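Long-range contacts in beta-galactosidase (Trichoderma reesei, PDB 3OGS), which probably hydrolyses terminal non-reducing beta-D-galactose residues of beta-D-galactosides, as a member of glycosyl hydrolase family 35: residues A[44-49]-A[72-77]; A[322-327]-A[345-350]. One frame throughout, in Å; residues are numbered along the deposited sequence.

Interaction 1 (A[44-49]-A[72-77]); sequences SGEVHP and TVSFYV. With IPT (1-methylethyl 1-thio-beta-D-galactopyranoside), chain E.
Glu46 and Ser74 sit side by side on neighbouring parallel strands and bond through their side chains. CG of Glu46 is anti to the backbone N (chi1 -170°), and the chain then bends at chi2 (91°). CB and CG lie near the carbonyl oxygen of Ser74, with CG 3.8 Å from Ser74 O. The bend brings OE1 to the side chain of Ser74. Glu46 OE1 accepts a hydrogen bond from Ser74 OG at 2.6 Å, met from above the carboxylate plane. Asn320 also bonds this oxygen. Glu46 OE2 takes His48 NE2 at 2.8 Å on its anti lone pair, within the plane of the imidazole. Arg114 adds a salt bridge to OE2, which probably favours the charged carboxylate. The same oxygen lies over one face of the Tyr76 ring, near the rim. His48 runs alongside Tyr76, with NE2 3.3 Å from Tyr76 CD2 and the ring planes oblique at 42°. Gly45 N to Thr72 O, Ser74 N to Gly45 O and Val47 N to Ser74 O join the backbones. Val73, on the face away from Glu46 and Ser74, meets Val47, and both touch helix 58-66. Tyr76 OH accepts a hydrogen bond from O3 of the thiogalactoside at 2.8 Å and also bonds Asn179. This is a beta-alpha-beta unit of the TIM barrel, with the galactose-binding Tyr76 at the C-terminal end of strand 72-76.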
# COMPACT_ATOMS: atom_id res chain seq x y z
N SER A 44 13.02 2.67 1.64
CA SER A 44 12.00 2.92 0.60
C SER A 44 10.62 2.44 1.12
O SER A 44 10.56 1.47 1.95
CB SER A 44 12.36 2.03 -0.61
OG SER A 44 11.40 2.08 -1.64
N GLY A 45 9.55 3.07 0.62
CA GLY A 45 8.18 2.67 0.98
C GLY A 45 7.38 2.30 -0.27
O GLY A 45 7.50 3.01 -1.28
N GLU A 46 6.56 1.23 -0.25
CA GLU A 46 5.74 0.90 -1.45
C GLU A 46 4.45 1.75 -1.56
O GLU A 46 3.72 1.81 -0.57
CB GLU A 46 5.36 -0.62 -1.43
CG GLU A 46 4.71 -1.10 -2.79
CD GLU A 46 5.72 -1.67 -3.85
OE1 GLU A 46 7.00 -1.75 -3.63
OE2 GLU A 46 5.20 -2.10 -4.92
N VAL A 47 4.18 2.39 -2.72
CA VAL A 47 2.94 3.17 -3.01
C VAL A 47 2.50 2.81 -4.47
O VAL A 47 3.36 2.73 -5.40
CB VAL A 47 3.18 4.72 -2.96
CG1 VAL A 47 1.96 5.56 -3.46
CG2 VAL A 47 3.74 5.22 -1.55
N HIS A 48 1.21 2.57 -4.72
CA HIS A 48 0.76 2.17 -6.04
C HIS A 48 -0.10 3.31 -6.66
O HIS A 48 -1.27 3.50 -6.21
CB HIS A 48 -0.03 0.78 -6.04
CG HIS A 48 0.80 -0.40 -5.56
ND1 HIS A 48 0.25 -1.59 -5.12
CD2 HIS A 48 2.15 -0.58 -5.52
CE1 HIS A 48 1.21 -2.44 -4.78
NE2 HIS A 48 2.38 -1.85 -5.01
N PRO A 49 0.43 4.03 -7.70
CA PRO A 49 -0.33 5.22 -8.22
C PRO A 49 -1.75 4.94 -8.66
O PRO A 49 -2.67 5.77 -8.44
CB PRO A 49 0.51 5.78 -9.37
CG PRO A 49 1.54 4.75 -9.78
CD PRO A 49 1.67 3.76 -8.47
N THR A 72 13.25 7.09 -0.79
CA THR A 72 12.78 6.33 -2.00
C THR A 72 11.33 5.82 -1.80
O THR A 72 10.92 5.48 -0.65
CB THR A 72 13.78 5.17 -2.31
OG1 THR A 72 15.14 5.68 -2.44
CG2 THR A 72 13.41 4.32 -3.57
N VAL A 73 10.59 5.74 -2.92
CA VAL A 73 9.31 5.03 -3.03
C VAL A 73 9.38 3.98 -4.20
O VAL A 73 10.07 4.26 -5.25
CB VAL A 73 8.20 6.09 -3.32
CG1 VAL A 73 6.97 5.38 -3.96
CG2 VAL A 73 7.80 6.76 -1.96
N SER A 74 8.83 2.76 -3.97
CA SER A 74 8.77 1.65 -4.98
C SER A 74 7.36 1.60 -5.46
O SER A 74 6.45 1.79 -4.61
CB SER A 74 9.15 0.34 -4.24
OG SER A 74 8.95 -0.77 -5.12
N PHE A 75 7.11 1.35 -6.79
CA PHE A 75 5.74 1.37 -7.34
C PHE A 75 5.55 0.31 -8.45
O PHE A 75 6.47 0.12 -9.29
CB PHE A 75 5.28 2.80 -7.89
CG PHE A 75 5.99 3.29 -9.15
CD1 PHE A 75 7.29 3.89 -9.14
CD2 PHE A 75 5.36 3.09 -10.43
CE1 PHE A 75 7.90 4.35 -10.36
CE2 PHE A 75 5.95 3.54 -11.66
CZ PHE A 75 7.27 4.10 -11.63
N TYR A 76 4.36 -0.33 -8.47
CA TYR A 76 3.89 -1.15 -9.64
C TYR A 76 3.18 -0.25 -10.71
O TYR A 76 2.61 0.83 -10.34
CB TYR A 76 2.89 -2.30 -9.23
CG TYR A 76 3.56 -3.53 -8.53
CD1 TYR A 76 4.73 -4.17 -9.09
CD2 TYR A 76 2.99 -4.07 -7.39
CE1 TYR A 76 5.28 -5.38 -8.44
CE2 TYR A 76 3.51 -5.25 -6.76
CZ TYR A 76 4.67 -5.88 -7.29
OH TYR A 76 5.16 -7.02 -6.63
N VAL A 77 3.09 -0.79 -11.94
CA VAL A 77 2.15 -0.29 -12.95
C VAL A 77 1.25 -1.49 -13.34
O VAL A 77 1.78 -2.64 -13.52
CB VAL A 77 2.92 0.27 -14.20
CG1 VAL A 77 1.91 0.81 -15.27
CG2 VAL A 77 3.97 1.43 -13.83
C1 IPT E . 4.73 -11.07 -3.03
C2 IPT E . 4.36 -10.44 -4.40
O2 IPT E . 5.58 -10.05 -5.09
C3 IPT E . 3.58 -9.13 -4.23
O3 IPT E . 3.13 -8.63 -5.51
C4 IPT E . 2.34 -9.28 -3.29
O4 IPT E . 1.44 -10.23 -3.97
C5 IPT E . 2.84 -9.87 -1.90
O5 IPT E . 3.55 -11.11 -2.23
C6 IPT E . 1.70 -10.13 -0.88
O6 IPT E . 0.96 -8.93 -0.54
S1 IPT E . 5.28 -12.76 -3.34
C1' IPT E . 5.74 -13.06 -1.63
C2' IPT E . 4.89 -14.03 -0.78
C3' IPT E . 7.18 -13.47 -1.55

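Interaction 2 (A[322-327]-A[345-350]). With IPT (1-methylethyl 1-thio-beta-D-galactopyranoside), chain E.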
# COMPACT_ATOMS: atom_id res chain seq x y z
N TYR A 322 6.74 -3.26 2.12
CA TYR A 322 5.53 -3.56 1.29
C TYR A 322 4.31 -3.87 2.23
O TYR A 322 4.45 -4.88 2.99
CB TYR A 322 5.77 -4.76 0.33
CG TYR A 322 4.64 -5.05 -0.65
CD1 TYR A 322 3.38 -5.50 -0.20
CD2 TYR A 322 4.80 -4.80 -2.05
CE1 TYR A 322 2.26 -5.68 -1.10
CE2 TYR A 322 3.69 -5.01 -2.97
CZ TYR A 322 2.40 -5.43 -2.47
OH TYR A 322 1.32 -5.59 -3.37
N MET A 323 3.23 -3.08 2.33
CA MET A 323 2.93 -1.69 1.73
C MET A 323 3.37 -0.61 2.80
O MET A 323 3.45 -0.93 4.01
CB MET A 323 1.43 -1.58 1.61
CG MET A 323 0.87 -2.57 0.44
SD MET A 323 1.69 -2.29 -1.21
CE MET A 323 1.08 -0.64 -1.89
N THR A 324 3.64 0.64 2.38
CA THR A 324 3.75 1.80 3.31
C THR A 324 2.45 2.62 3.23
O THR A 324 1.97 3.11 4.28
CB THR A 324 5.01 2.62 2.98
OG1 THR A 324 6.19 1.74 3.20
CG2 THR A 324 5.17 3.90 3.84
N PHE A 325 1.89 2.86 2.01
CA PHE A 325 0.54 3.37 1.90
C PHE A 325 -0.15 2.44 0.87
O PHE A 325 0.32 2.32 -0.26
CB PHE A 325 0.54 4.84 1.34
CG PHE A 325 -0.83 5.29 0.87
CD1 PHE A 325 -1.88 5.54 1.80
CD2 PHE A 325 -1.09 5.43 -0.53
CE1 PHE A 325 -3.22 5.94 1.30
CE2 PHE A 325 -2.36 5.83 -1.04
CZ PHE A 325 -3.45 6.10 -0.13
N GLY A 326 -1.31 1.90 1.23
CA GLY A 326 -1.99 0.89 0.34
C GLY A 326 -3.05 1.47 -0.54
O GLY A 326 -3.18 1.01 -1.65
N GLY A 327 -3.91 2.36 -0.01
CA GLY A 327 -4.93 3.01 -0.94
C GLY A 327 -6.10 2.02 -1.12
O GLY A 327 -6.40 1.17 -0.21
N GLY A 345 -3.20 -2.78 6.81
CA GLY A 345 -2.67 -2.57 8.22
C GLY A 345 -1.38 -1.78 8.19
O GLY A 345 -0.57 -1.90 9.13
N ALA A 346 -1.19 -0.95 7.13
CA ALA A 346 0.14 -0.29 6.86
C ALA A 346 0.37 0.92 7.82
O ALA A 346 -0.55 1.43 8.53
CB ALA A 346 0.24 0.29 5.36
N SER A 347 1.60 1.39 7.83
CA SER A 347 1.92 2.60 8.64
C SER A 347 1.16 3.90 8.33
O SER A 347 0.95 4.76 9.26
CB SER A 347 3.45 2.85 8.65
OG SER A 347 3.93 3.24 7.35
N ILE A 348 0.89 4.13 7.05
CA ILE A 348 -0.02 5.24 6.62
C ILE A 348 -1.38 4.62 6.25
O ILE A 348 -1.39 3.71 5.39
CB ILE A 348 0.56 6.01 5.39
CG1 ILE A 348 1.96 6.50 5.72
CG2 ILE A 348 -0.41 7.25 4.97
CD1 ILE A 348 2.74 7.18 4.56
N ARG A 349 -2.50 5.04 6.87
CA ARG A 349 -3.81 4.39 6.61
C ARG A 349 -4.38 4.73 5.20
O ARG A 349 -3.89 5.67 4.55
CB ARG A 349 -4.87 4.98 7.62
CG ARG A 349 -4.59 4.61 9.18
CD ARG A 349 -5.79 5.23 10.05
NE ARG A 349 -5.62 5.05 11.51
CZ ARG A 349 -6.09 3.99 12.18
NH1 ARG A 349 -6.79 3.01 11.53
NH2 ARG A 349 -5.91 3.92 13.51
N GLU A 350 -5.45 4.01 4.84
CA GLU A 350 -6.09 4.13 3.54
C GLU A 350 -6.54 5.60 3.31
O GLU A 350 -6.60 6.12 2.17
CB GLU A 350 -7.28 3.13 3.47
CG GLU A 350 -8.10 3.22 2.14
CD GLU A 350 -9.13 2.08 2.07
OE1 GLU A 350 -9.34 1.34 3.08
OE2 GLU A 350 -9.72 1.85 0.99
C1 IPT E . 4.73 -11.07 -3.03
C2 IPT E . 4.36 -10.44 -4.40
O2 IPT E . 5.58 -10.05 -5.09
C3 IPT E . 3.58 -9.13 -4.23
O3 IPT E . 3.13 -8.63 -5.51
C4 IPT E . 2.34 -9.28 -3.29
O4 IPT E . 1.44 -10.23 -3.97
C5 IPT E . 2.84 -9.87 -1.90
O5 IPT E . 3.55 -11.11 -2.23
C6 IPT E . 1.70 -10.13 -0.88
O6 IPT E . 0.96 -8.93 -0.54
S1 IPT E . 5.28 -12.76 -3.34
C1' IPT E . 5.74 -13.06 -1.63
C2' IPT E . 4.89 -14.03 -0.78
C3' IPT E . 7.18 -13.47 -1.55
O HOH W 1 4.04 0.12 6.68
O HOH W 2 -2.81 2.11 3.62
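Ile348 N donates to Thr324 O at 3.1 Å, the direct hydrogen bond between the two loop segments. It arrives almost in line with the carbonyl, at a C=O...N angle of 175°. Ala346 CB packs against the same oxygen at 3.5 Å. Two waters extend the link. One accepts from Gly326 N and donates to Ile348 O, at 2.8 Å from each of these two atoms. The other accepts from Ser347 N and probably donates to Met323 O. Phe325 reaches across with CG anti to its backbone N (chi1 165°). Its CE1 edge comes to 3.3 Å from Arg349 O, which lies in the ring plane. Ile348 CG2 meets CD1 of this ring at 3.9 Å. Gly327 N lies over the centre of one ring face. Glu350 is extended, and its CG touches Gly327 O. Its carboxylate bonds Thr328 and Ser341. A cis peptide joins Tyr322 to Met323, and Met323 SD lies over the rim of one face of the Tyr322 ring. Both segments belong to the long connection between strand 318-322 and helix 357-369. Thr324, Phe325 and Ile348 pack on helix 58-66, while Tyr322 and Met323 touch Glu46 of strand 38-46.

In the fold
Both interactions are buried near the middle of the chain, with their centres about 11 Å apart. Interaction 1 joins two parallel strands of the TIM barrel. Its chemistry is regular backbone bonding plus a polar cluster inside the barrel. Interaction 2 ties together two parts of a loop that follows strand 318-322. It relies on one direct backbone bond, bridging waters and apolar side chains, and its far end at Arg349 and Glu350 is partly exposed. The two contacts meet where Glu46 O lies 3.2 Å from Thr324 N, a probable hydrogen bond, and where Met323 packs on His48. Both pack on helix 58-66. Tyr76 bonds the thiogalactoside; in interaction 2 only Tyr322 approaches it.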